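Local coordinates for protein Poly(A) RNA polymerase GLD2 (Rattus norvegicus, PDB 6LBK) that probably adds successive AMP units from ATP to the 3' ends of selected cytoplasmic RNAs, building poly(A) tails, and single nucleotides to certain microRNAs, at residues Q54-L59 with S281-L286; A211-I216 with V370-A375; Y236-P241 with R308-I313; I313-D318 with Y325-E330. The protein carries 1 engineered substitution. One frame throughout, in Å; residues are numbered along the deposited sequence.

Interaction 1: residues Q54-L59 with S281-L286; sequences QQILEL and SSLGDL
Leu283, in the first turn of helix 283-297, drives its side chain toward Ile56 and Leu57 on helix 51-63, making an apolar helix-helix contact within the catalytic region of this poly(A) polymerase, between its central palm family region and the start of its PAP-associated region, more than 220 residues apart in the chain. CD1 of Leu283 does most of the touching. It lies 3.6 Å from Ile56 CG2, and an equal 3.6 Å separates it from Leu57 CG, so one methyl is shared by two consecutive helix residues. The second side chain is met at the fork: Leu57 CD1 and CD2 both stay near the same methyl, the nearer being CD2 at 3.9 Å from Leu283 CD1. Leu57 and Leu283 run at about a right angle to one another, whereas Ile56 passes Leu283 obliquely.

The branches of Ile56 divide the work. CG2 stands anti to the backbone N and takes the Leu283 methyl, while CG1 sits beside that N (chi1 -68°). An extended second torsion (chi2 175°) then carries CD1 past the leucine side chain to the backbone, where it comes within 3.7 Å of Leu283 O.

All four touching residues are buried, and Pro202 of helix 200-213 packs against Ile56, Leu57 and Leu283 alike, which makes this a three-helix junction. A polar link beside the packing comes from one turn earlier on helix 51-63, where Ser53 OG is hydrogen-bonded to the amide of Gly284. Beside that glycine, Ile56 CD1 ends 4.1 Å from Gly284 N.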
# COMPACT_ATOMS: atom_id res chain seq x y z
N GLN A 54 -2.35 21.93 -7.90
CA GLN A 54 -3.09 21.61 -9.13
C GLN A 54 -2.44 20.46 -9.88
O GLN A 54 -3.15 19.61 -10.45
CB GLN A 54 -3.21 22.83 -10.05
CG GLN A 54 -4.44 23.68 -9.83
CD GLN A 54 -4.41 25.00 -10.63
OE1 GLN A 54 -3.68 25.14 -11.61
NE2 GLN A 54 -5.21 25.97 -10.18
N GLN A 55 -1.11 20.45 -9.97
CA GLN A 55 -0.42 19.35 -10.65
C GLN A 55 -0.61 18.04 -9.91
O GLN A 55 -0.68 16.98 -10.54
CB GLN A 55 1.07 19.65 -10.80
CG GLN A 55 1.40 20.64 -11.89
CD GLN A 55 2.82 21.07 -11.81
OE1 GLN A 55 3.36 21.24 -10.72
NE2 GLN A 55 3.45 21.27 -12.96
N ILE A 56 -0.71 18.09 -8.58
CA ILE A 56 -0.92 16.88 -7.80
C ILE A 56 -2.32 16.33 -8.05
O ILE A 56 -2.51 15.12 -8.19
CB ILE A 56 -0.71 17.16 -6.30
CG1 ILE A 56 0.76 17.47 -6.00
CG2 ILE A 56 -1.26 15.96 -5.47
CD1 ILE A 56 1.03 17.86 -4.57
N LEU A 57 -3.32 17.22 -8.11
CA LEU A 57 -4.67 16.77 -8.47
C LEU A 57 -4.75 16.29 -9.91
O LEU A 57 -5.47 15.33 -10.20
CB LEU A 57 -5.69 17.86 -8.21
CG LEU A 57 -5.97 17.92 -6.72
CD1 LEU A 57 -6.74 19.17 -6.42
CD2 LEU A 57 -6.75 16.74 -6.33
N GLU A 58 -4.06 16.97 -10.84
CA GLU A 58 -4.04 16.53 -12.24
C GLU A 58 -3.46 15.12 -12.36
O GLU A 58 -4.03 14.25 -13.04
CB GLU A 58 -3.24 17.52 -13.09
CG GLU A 58 -4.08 18.47 -13.92
CD GLU A 58 -3.27 19.63 -14.51
OE1 GLU A 58 -2.30 19.38 -15.26
OE2 GLU A 58 -3.62 20.81 -14.26
N LEU A 59 -2.33 14.87 -11.69
CA LEU A 59 -1.74 13.54 -11.70
C LEU A 59 -2.65 12.53 -11.00
O LEU A 59 -2.80 11.39 -11.45
CB LEU A 59 -0.37 13.58 -11.02
CG LEU A 59 0.42 12.28 -10.97
CD1 LEU A 59 1.02 12.00 -12.32
CD2 LEU A 59 1.50 12.35 -9.92
N SER A 281 -3.48 22.88 5.64
CA SER A 281 -2.39 22.74 4.67
C SER A 281 -2.91 22.18 3.35
O SER A 281 -3.59 21.15 3.33
CB SER A 281 -1.29 21.81 5.21
OG SER A 281 -0.87 22.13 6.52
N SER A 282 -2.58 22.85 2.24
CA SER A 282 -2.95 22.35 0.92
C SER A 282 -2.07 21.17 0.52
O SER A 282 -1.15 20.77 1.25
CB SER A 282 -2.91 23.47 -0.11
OG SER A 282 -1.60 23.96 -0.24
N LEU A 283 -2.37 20.58 -0.65
CA LEU A 283 -1.67 19.37 -1.10
C LEU A 283 -0.18 19.63 -1.32
O LEU A 283 0.65 18.76 -1.03
CB LEU A 283 -2.28 18.84 -2.40
CG LEU A 283 -3.60 18.05 -2.34
CD1 LEU A 283 -4.00 17.64 -3.77
CD2 LEU A 283 -3.55 16.85 -1.39
N GLY A 284 0.18 20.80 -1.86
CA GLY A 284 1.59 21.10 -2.09
C GLY A 284 2.34 21.39 -0.80
O GLY A 284 3.48 20.94 -0.63
N ASP A 285 1.69 22.10 0.14
CA ASP A 285 2.24 22.26 1.48
C ASP A 285 2.48 20.91 2.15
O ASP A 285 3.54 20.69 2.75
CB ASP A 285 1.29 23.12 2.35
CG ASP A 285 1.33 24.63 1.98
OD1 ASP A 285 2.33 25.11 1.40
OD2 ASP A 285 0.34 25.34 2.30
N LEU A 286 1.53 19.98 2.01
CA LEU A 286 1.66 18.68 2.66
C LEU A 286 2.71 17.80 1.99
O LEU A 286 3.43 17.08 2.67
CB LEU A 286 0.31 17.98 2.70
CG LEU A 286 -0.65 18.63 3.67
CD1 LEU A 286 -2.07 18.20 3.32
CD2 LEU A 286 -0.28 18.24 5.10

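Interaction 2: residues A211-I216 with V370-A375; sequences ASHHEI and VLPLRA
The His213 ring carries Pro372 over one face, a CH-pi contact in which Pro372 CD lies 3.7 Å from the ring centroid, displaced toward the rim. His214 NE2 lies at the edge of this ring, in its plane. In turn, His213 CD2 stands 3.7 Å above the plane of the His214 ring, over its centre, so the edge of one imidazole addresses a face of the other. At the edge of the His214 ring is Val370 O.

These rings belong to the C-terminal end of helix 200-213, closed by a Schellman motif with Glu215 as the C-prime residue, and they receive the chain that follows helix 344-363. His214 NE2 donates a short hydrogen bond of 2.7 Å to Val370 O. It is bent, with 138° at the hydrogen, because the oxygen lies 25° out of the ring plane, although the donor does lie in the carbonyl plane. His213 reaches the proline because CG is anti to its backbone N (chi1 169°).

Gln353, Lys356 and Ser357 of helix 344-363 touch the His214 side chain, and Trp210 meets its ring. With a phenylalanine at His214, Val370 O would probably be left without this donor and the chain after helix 344-363 less firmly tied to the helix end. On the proline side, CG also contributes, 3.6 Å from His213 CE1.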
# COMPACT_ATOMS: atom_id res chain seq x y z
N ALA A 211 8.22 7.87 -5.30
CA ALA A 211 9.13 6.83 -4.85
C ALA A 211 9.45 5.84 -5.97
O ALA A 211 10.60 5.41 -6.11
CB ALA A 211 8.53 6.09 -3.66
N SER A 212 8.45 5.47 -6.78
CA SER A 212 8.72 4.56 -7.89
C SER A 212 9.64 5.20 -8.92
O SER A 212 10.47 4.52 -9.54
CB SER A 212 7.42 4.09 -8.53
OG SER A 212 7.67 3.61 -9.84
N HIS A 213 9.46 6.49 -9.17
CA HIS A 213 10.29 7.12 -10.18
C HIS A 213 11.75 7.10 -9.76
O HIS A 213 12.63 6.88 -10.60
CB HIS A 213 9.84 8.55 -10.45
CG HIS A 213 10.82 9.33 -11.28
ND1 HIS A 213 11.03 9.08 -12.62
CD2 HIS A 213 11.67 10.32 -10.94
CE1 HIS A 213 11.96 9.89 -13.07
NE2 HIS A 213 12.37 10.66 -12.08
N HIS A 214 12.01 7.24 -8.46
CA HIS A 214 13.38 7.31 -7.96
C HIS A 214 13.94 5.96 -7.57
O HIS A 214 14.94 5.90 -6.85
CB HIS A 214 13.48 8.28 -6.78
CG HIS A 214 13.17 9.70 -7.14
ND1 HIS A 214 14.07 10.49 -7.82
CD2 HIS A 214 12.08 10.46 -6.94
CE1 HIS A 214 13.54 11.68 -8.03
NE2 HIS A 214 12.33 11.69 -7.49
N GLU A 215 13.30 4.87 -8.01
CA GLU A 215 13.83 3.51 -7.85
C GLU A 215 14.04 3.17 -6.38
O GLU A 215 14.98 2.46 -6.03
CB GLU A 215 15.15 3.34 -8.62
CG GLU A 215 15.16 2.22 -9.66
CD GLU A 215 14.44 0.94 -9.22
OE1 GLU A 215 14.70 0.44 -8.10
OE2 GLU A 215 13.55 0.48 -9.97
N ILE A 216 13.16 3.67 -5.50
CA ILE A 216 13.16 3.32 -4.09
C ILE A 216 11.86 2.68 -3.65
O ILE A 216 11.64 2.50 -2.46
CB ILE A 216 13.46 4.55 -3.20
CG1 ILE A 216 12.27 5.52 -3.21
CG2 ILE A 216 14.71 5.26 -3.69
CD1 ILE A 216 12.55 6.87 -2.52
N VAL A 370 10.56 17.02 -8.86
CA VAL A 370 10.80 15.75 -8.20
C VAL A 370 10.22 14.56 -8.96
O VAL A 370 10.62 13.42 -8.69
CB VAL A 370 10.24 15.77 -6.75
CG1 VAL A 370 10.88 16.94 -5.99
CG2 VAL A 370 8.70 15.89 -6.76
N LEU A 371 9.35 14.80 -9.94
CA LEU A 371 8.65 13.79 -10.72
C LEU A 371 8.32 14.37 -12.09
O LEU A 371 7.47 15.27 -12.19
CB LEU A 371 7.38 13.36 -9.99
CG LEU A 371 6.49 12.15 -10.28
CD1 LEU A 371 5.28 12.25 -9.37
CD2 LEU A 371 6.01 12.06 -11.72
N PRO A 372 8.96 13.91 -13.17
CA PRO A 372 8.55 14.37 -14.51
C PRO A 372 7.10 13.99 -14.77
O PRO A 372 6.75 12.81 -14.81
CB PRO A 372 9.52 13.62 -15.44
CG PRO A 372 10.14 12.53 -14.60
CD PRO A 372 10.17 13.08 -13.21
N LEU A 373 6.25 15.01 -14.96
CA LEU A 373 4.83 14.77 -15.16
C LEU A 373 4.53 14.11 -16.50
O LEU A 373 3.42 13.58 -16.68
CB LEU A 373 4.03 16.08 -15.04
CG LEU A 373 3.51 16.49 -13.66
CD1 LEU A 373 2.51 15.47 -13.12
CD2 LEU A 373 4.66 16.67 -12.71
N ARG A 374 5.48 14.12 -17.44
CA ARG A 374 5.31 13.46 -18.73
C ARG A 374 5.56 11.95 -18.65
O ARG A 374 5.09 11.21 -19.53
CB ARG A 374 6.25 14.08 -19.78
CG ARG A 374 6.16 15.60 -19.88
CD ARG A 374 6.79 16.15 -21.17
NE ARG A 374 8.25 16.06 -21.21
CZ ARG A 374 9.08 17.03 -20.82
NH1 ARG A 374 8.60 18.18 -20.35
NH2 ARG A 374 10.39 16.86 -20.90
N ALA A 375 6.27 11.48 -17.63
CA ALA A 375 6.60 10.07 -17.47
C ALA A 375 5.50 9.28 -16.77
O ALA A 375 5.54 8.04 -16.79
CB ALA A 375 7.91 9.91 -16.68

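Interaction 3: residues Y236-P241 with R308-I313; sequences YLQTLP and REAKAI
Gln238 and Ala310 form a van der Waals contact between the last turn of helix 226-239 and the turn of the hairpin that joins strands 303-306 and 311-314. The evidence is that the carboxamide lies alongside the alanine: Gln238 OE1 is 3.5 Å from Ala310 CA, and Gln238 NE2 is 3.6 Å from Ala310 CB. An extended glutamine chain (chi2 176°) brings the amide there. Its NE2 donates to two carbonyls, Pro246 O and Val307 O, which would fix the rotation of the group and satisfy a buried donor.

The hairpin closes with a G1 beta bulge, in which Ala310, at positive phi (55°), and Lys311 lie across from Ser306. Beside it, Thr239 presents its methyl, CG2 being 3.7 Å from Ala310 O, while its hydroxyl turns to the helix and hydrogen-bonds with His235 O. The hydroxyl and methyl of this threonine thus serve different partners.

Ser247 touches Ala310 from the segment following the helix and hydrogen-bonds with Arg308 O. Further round helix 226-239, Tyr236 packs on Leu286 and Phe290 of helix 283-297, so the helix end is lodged between that helix and the hairpin whose strand 303-306 is central in the three-stranded sheet.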
# COMPACT_ATOMS: atom_id res chain seq x y z
N TYR A 236 2.61 10.43 8.80
CA TYR A 236 2.86 11.87 8.68
C TYR A 236 1.57 12.66 8.89
O TYR A 236 1.55 13.67 9.61
CB TYR A 236 3.49 12.24 7.31
CG TYR A 236 3.59 13.77 7.09
CD1 TYR A 236 4.40 14.58 7.91
CD2 TYR A 236 2.85 14.40 6.08
CE1 TYR A 236 4.45 16.01 7.73
CE2 TYR A 236 2.92 15.81 5.90
CZ TYR A 236 3.71 16.59 6.72
OH TYR A 236 3.73 17.93 6.51
N LEU A 237 0.48 12.20 8.27
CA LEU A 237 -0.81 12.84 8.46
C LEU A 237 -1.33 12.68 9.89
O LEU A 237 -2.11 13.52 10.34
CB LEU A 237 -1.83 12.27 7.47
CG LEU A 237 -1.61 12.46 5.97
CD1 LEU A 237 -2.71 11.73 5.15
CD2 LEU A 237 -1.53 13.96 5.60
N GLN A 238 -0.89 11.65 10.61
CA GLN A 238 -1.41 11.38 11.95
C GLN A 238 -0.75 12.21 13.03
O GLN A 238 -1.37 12.44 14.08
CB GLN A 238 -1.26 9.90 12.28
CG GLN A 238 -2.39 9.01 11.78
CD GLN A 238 -2.12 7.55 12.05
OE1 GLN A 238 -0.96 7.12 12.05
NE2 GLN A 238 -3.17 6.78 12.31
N THR A 239 0.47 12.67 12.80
CA THR A 239 1.27 13.33 13.82
C THR A 239 1.46 14.82 13.58
O THR A 239 2.19 15.47 14.35
CB THR A 239 2.60 12.59 13.91
OG1 THR A 239 3.06 12.35 12.58
CG2 THR A 239 2.43 11.27 14.64
N LEU A 240 0.76 15.41 12.61
CA LEU A 240 0.84 16.85 12.40
C LEU A 240 0.33 17.57 13.64
O LEU A 240 -0.47 17.01 14.41
CB LEU A 240 0.04 17.29 11.17
CG LEU A 240 0.68 16.96 9.80
CD1 LEU A 240 -0.24 17.26 8.59
CD2 LEU A 240 2.02 17.66 9.66
N PRO A 241 0.84 18.79 13.90
CA PRO A 241 0.36 19.58 15.05
C PRO A 241 -1.15 19.65 15.19
O PRO A 241 -1.68 19.46 16.29
CB PRO A 241 0.97 20.95 14.76
CG PRO A 241 2.22 20.64 14.02
CD PRO A 241 1.89 19.50 13.14
N ARG A 308 -1.18 2.12 14.06
CA ARG A 308 -2.16 1.64 15.04
C ARG A 308 -2.24 2.59 16.22
O ARG A 308 -3.33 2.84 16.76
CB ARG A 308 -1.83 0.22 15.51
CG ARG A 308 -2.81 -0.33 16.56
CD ARG A 308 -2.42 -1.72 17.08
NE ARG A 308 -2.05 -1.66 18.49
CZ ARG A 308 -2.92 -1.64 19.51
NH1 ARG A 308 -2.49 -1.58 20.76
NH2 ARG A 308 -4.23 -1.67 19.27
N GLU A 309 -1.11 3.15 16.64
CA GLU A 309 -1.12 4.06 17.77
C GLU A 309 -1.25 5.51 17.36
O GLU A 309 -1.50 6.36 18.22
CB GLU A 309 0.17 3.88 18.58
CG GLU A 309 0.23 2.58 19.32
CD GLU A 309 1.58 2.33 19.91
OE1 GLU A 309 1.98 3.06 20.84
OE2 GLU A 309 2.28 1.43 19.40
N ALA A 310 -1.17 5.80 16.05
CA ALA A 310 -1.10 7.15 15.50
C ALA A 310 0.08 7.92 16.13
O ALA A 310 -0.00 9.12 16.40
CB ALA A 310 -2.41 7.91 15.68
N LYS A 311 1.18 7.20 16.34
CA LYS A 311 2.31 7.75 17.08
C LYS A 311 3.61 7.21 16.51
O LYS A 311 3.64 6.17 15.82
CB LYS A 311 2.22 7.42 18.58
CG LYS A 311 1.10 8.15 19.32
CD LYS A 311 1.03 7.77 20.80
CE LYS A 311 0.03 8.66 21.52
NZ LYS A 311 -0.12 8.31 22.94
N ALA A 312 4.68 7.93 16.81
CA ALA A 312 6.02 7.39 16.74
C ALA A 312 6.37 6.80 18.11
O ALA A 312 6.15 7.44 19.14
CB ALA A 312 7.02 8.47 16.34
N ILE A 313 6.86 5.57 18.11
CA ILE A 313 7.13 4.84 19.35
C ILE A 313 8.63 4.56 19.36
O ILE A 313 9.24 4.52 18.28
CB ILE A 313 6.28 3.56 19.40
CG1 ILE A 313 4.79 3.90 19.32
CG2 ILE A 313 6.59 2.68 20.62
CD1 ILE A 313 4.35 4.96 20.30

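Interaction 4: residues I313-D318 with Y325-E330; sequences IPRPDD and YICVEE
Arg315 reaches across to Tyr325 and Cys327 just past the end of strand 311-314, one edge of a three-stranded sheet whose other edge is strand 328-329. Ile313 opens the segment inside that sheet, its backbone bonded to Met304 of the central strand 303-306. After Pro314 comes Arg315, still backbone-bonded to Thr302, and from here the contact is made by one side chain. Its CG is anti to the carbonyl carbon (chi1 -77°), and the chain runs extended to NE, which delivers the guanidinium to the opposite segment. Arg315 NH2 comes 2.8 Å from Tyr325 O, which lies at the guanidinium edge, near its plane. Arg315 NE approaches Cys327 SG to 3.3 Å, the sulfur standing oblique to the group. The aliphatic part follows the same sulfur, with CD at 4.1 Å from Cys327 SG. Pro316 then turns to Met304 and Trp321, and Trp321 also touches Cys327.

Were a leucine to replace Arg315, Tyr325 O would probably lose its cationic neighbour and Cys327 SG the polar group beside it. On the far side, Cys327 is backbone-bonded to Ile305, so the arginine spans two segments that strand 303-306 already holds. A positive group set against a carbonyl and a buried thiol should be electrostatically favourable, and it may slightly ease ionisation of the sulfur.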
# COMPACT_ATOMS: atom_id res chain seq x y z
N ILE A 313 6.86 5.57 18.11
CA ILE A 313 7.13 4.84 19.35
C ILE A 313 8.63 4.56 19.36
O ILE A 313 9.24 4.52 18.28
CB ILE A 313 6.28 3.56 19.40
CG1 ILE A 313 4.79 3.90 19.32
CG2 ILE A 313 6.59 2.68 20.62
CD1 ILE A 313 4.35 4.96 20.30
N PRO A 314 9.29 4.41 20.51
CA PRO A 314 10.69 3.99 20.50
C PRO A 314 10.83 2.55 20.03
O PRO A 314 9.94 1.72 20.25
CB PRO A 314 11.12 4.14 21.96
CG PRO A 314 9.83 4.06 22.72
CD PRO A 314 8.87 4.81 21.86
N ARG A 315 11.95 2.27 19.37
CA ARG A 315 12.19 0.92 18.88
C ARG A 315 12.20 -0.09 20.02
O ARG A 315 12.91 0.11 21.02
CB ARG A 315 13.52 0.83 18.12
CG ARG A 315 13.54 1.38 16.73
CD ARG A 315 14.94 1.25 16.19
NE ARG A 315 15.03 1.38 14.75
CZ ARG A 315 16.14 1.13 14.07
NH1 ARG A 315 17.24 0.75 14.71
NH2 ARG A 315 16.16 1.27 12.75
N PRO A 316 11.44 -1.18 19.90
CA PRO A 316 11.46 -2.23 20.92
C PRO A 316 12.79 -2.96 20.97
O PRO A 316 13.52 -3.04 19.98
CB PRO A 316 10.33 -3.16 20.49
CG PRO A 316 9.46 -2.32 19.62
CD PRO A 316 10.43 -1.45 18.87
N ASP A 317 13.12 -3.47 22.16
CA ASP A 317 14.34 -4.26 22.31
C ASP A 317 14.14 -5.71 21.86
O ASP A 317 14.96 -6.57 22.19
CB ASP A 317 14.80 -4.23 23.76
CG ASP A 317 16.19 -4.78 23.95
OD1 ASP A 317 17.12 -4.26 23.30
OD2 ASP A 317 16.36 -5.75 24.73
N ASP A 318 13.09 -5.97 21.09
CA ASP A 318 12.82 -7.34 20.59
C ASP A 318 13.83 -7.69 19.49
O ASP A 318 14.41 -6.79 18.89
CB ASP A 318 11.36 -7.49 20.15
CG ASP A 318 10.84 -8.92 20.15
OD1 ASP A 318 11.10 -9.64 21.13
OD2 ASP A 318 10.16 -9.30 19.18
N TYR A 325 17.27 -0.89 9.71
CA TYR A 325 17.41 0.55 9.41
C TYR A 325 16.05 1.24 9.52
O TYR A 325 15.98 2.29 10.11
CB TYR A 325 17.92 0.70 7.99
CG TYR A 325 19.29 0.15 7.76
CD1 TYR A 325 20.26 0.22 8.73
CD2 TYR A 325 19.63 -0.37 6.53
CE1 TYR A 325 21.54 -0.25 8.49
CE2 TYR A 325 20.90 -0.85 6.27
CZ TYR A 325 21.85 -0.78 7.26
OH TYR A 325 23.10 -1.25 7.02
N ILE A 326 14.98 0.62 9.03
CA ILE A 326 13.67 1.26 9.00
C ILE A 326 12.70 0.33 9.71
O ILE A 326 12.74 -0.89 9.49
CB ILE A 326 13.22 1.57 7.56
CG1 ILE A 326 14.29 2.39 6.83
CG2 ILE A 326 11.90 2.35 7.52
CD1 ILE A 326 13.87 2.85 5.47
N CYS A 327 11.90 0.89 10.63
CA CYS A 327 10.96 0.13 11.46
C CYS A 327 9.55 0.71 11.32
O CYS A 327 9.25 1.75 11.91
CB CYS A 327 11.38 0.13 12.91
SG CYS A 327 12.93 -0.68 13.23
N VAL A 328 8.68 0.05 10.56
CA VAL A 328 7.27 0.41 10.44
C VAL A 328 6.42 -0.74 10.99
O VAL A 328 6.55 -1.88 10.54
CB VAL A 328 6.90 0.73 8.99
CG1 VAL A 328 5.50 1.27 8.90
CG2 VAL A 328 7.92 1.66 8.38
N GLU A 329 5.61 -0.47 12.02
CA GLU A 329 4.82 -1.52 12.68
C GLU A 329 3.59 -1.86 11.84
O GLU A 329 2.77 -0.99 11.54
CB GLU A 329 4.40 -1.08 14.08
CG GLU A 329 3.64 -2.15 14.88
CD GLU A 329 2.96 -1.61 16.16
OE1 GLU A 329 3.11 -2.24 17.24
OE2 GLU A 329 2.27 -0.57 16.09
N GLU A 330 3.46 -3.12 11.44
CA GLU A 330 2.20 -3.55 10.85
C GLU A 330 1.10 -3.30 11.89
O GLU A 330 1.33 -3.53 13.08
CB GLU A 330 2.28 -5.03 10.44
CG GLU A 330 1.55 -5.44 9.15
CD GLU A 330 0.01 -5.50 9.26
OE1 GLU A 330 -0.52 -5.81 10.35
OE2 GLU A 330 -0.68 -5.24 8.23

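Interaction 1 is the buried one, purely apolar across its two helices; the other three are partly buried and bring in polar groups. Interaction 2 touches it through Leu59, whose CD2 lies 3.8 Å from Leu371 CD1, and adds a histidine-carbonyl bond at a helix end. Interactions 3 and 4 share Ile313 and strand 311-314, one at the hairpin turn, the other where the strand runs out; the first relies on an amide and methyl groups, the second on a guanidinium. Helix 283-297 ties interaction 1 to interaction 3, with Leu286 packed on Leu240. Interaction 4 stays apart from interaction 1, their nearest atoms about 17 Å away.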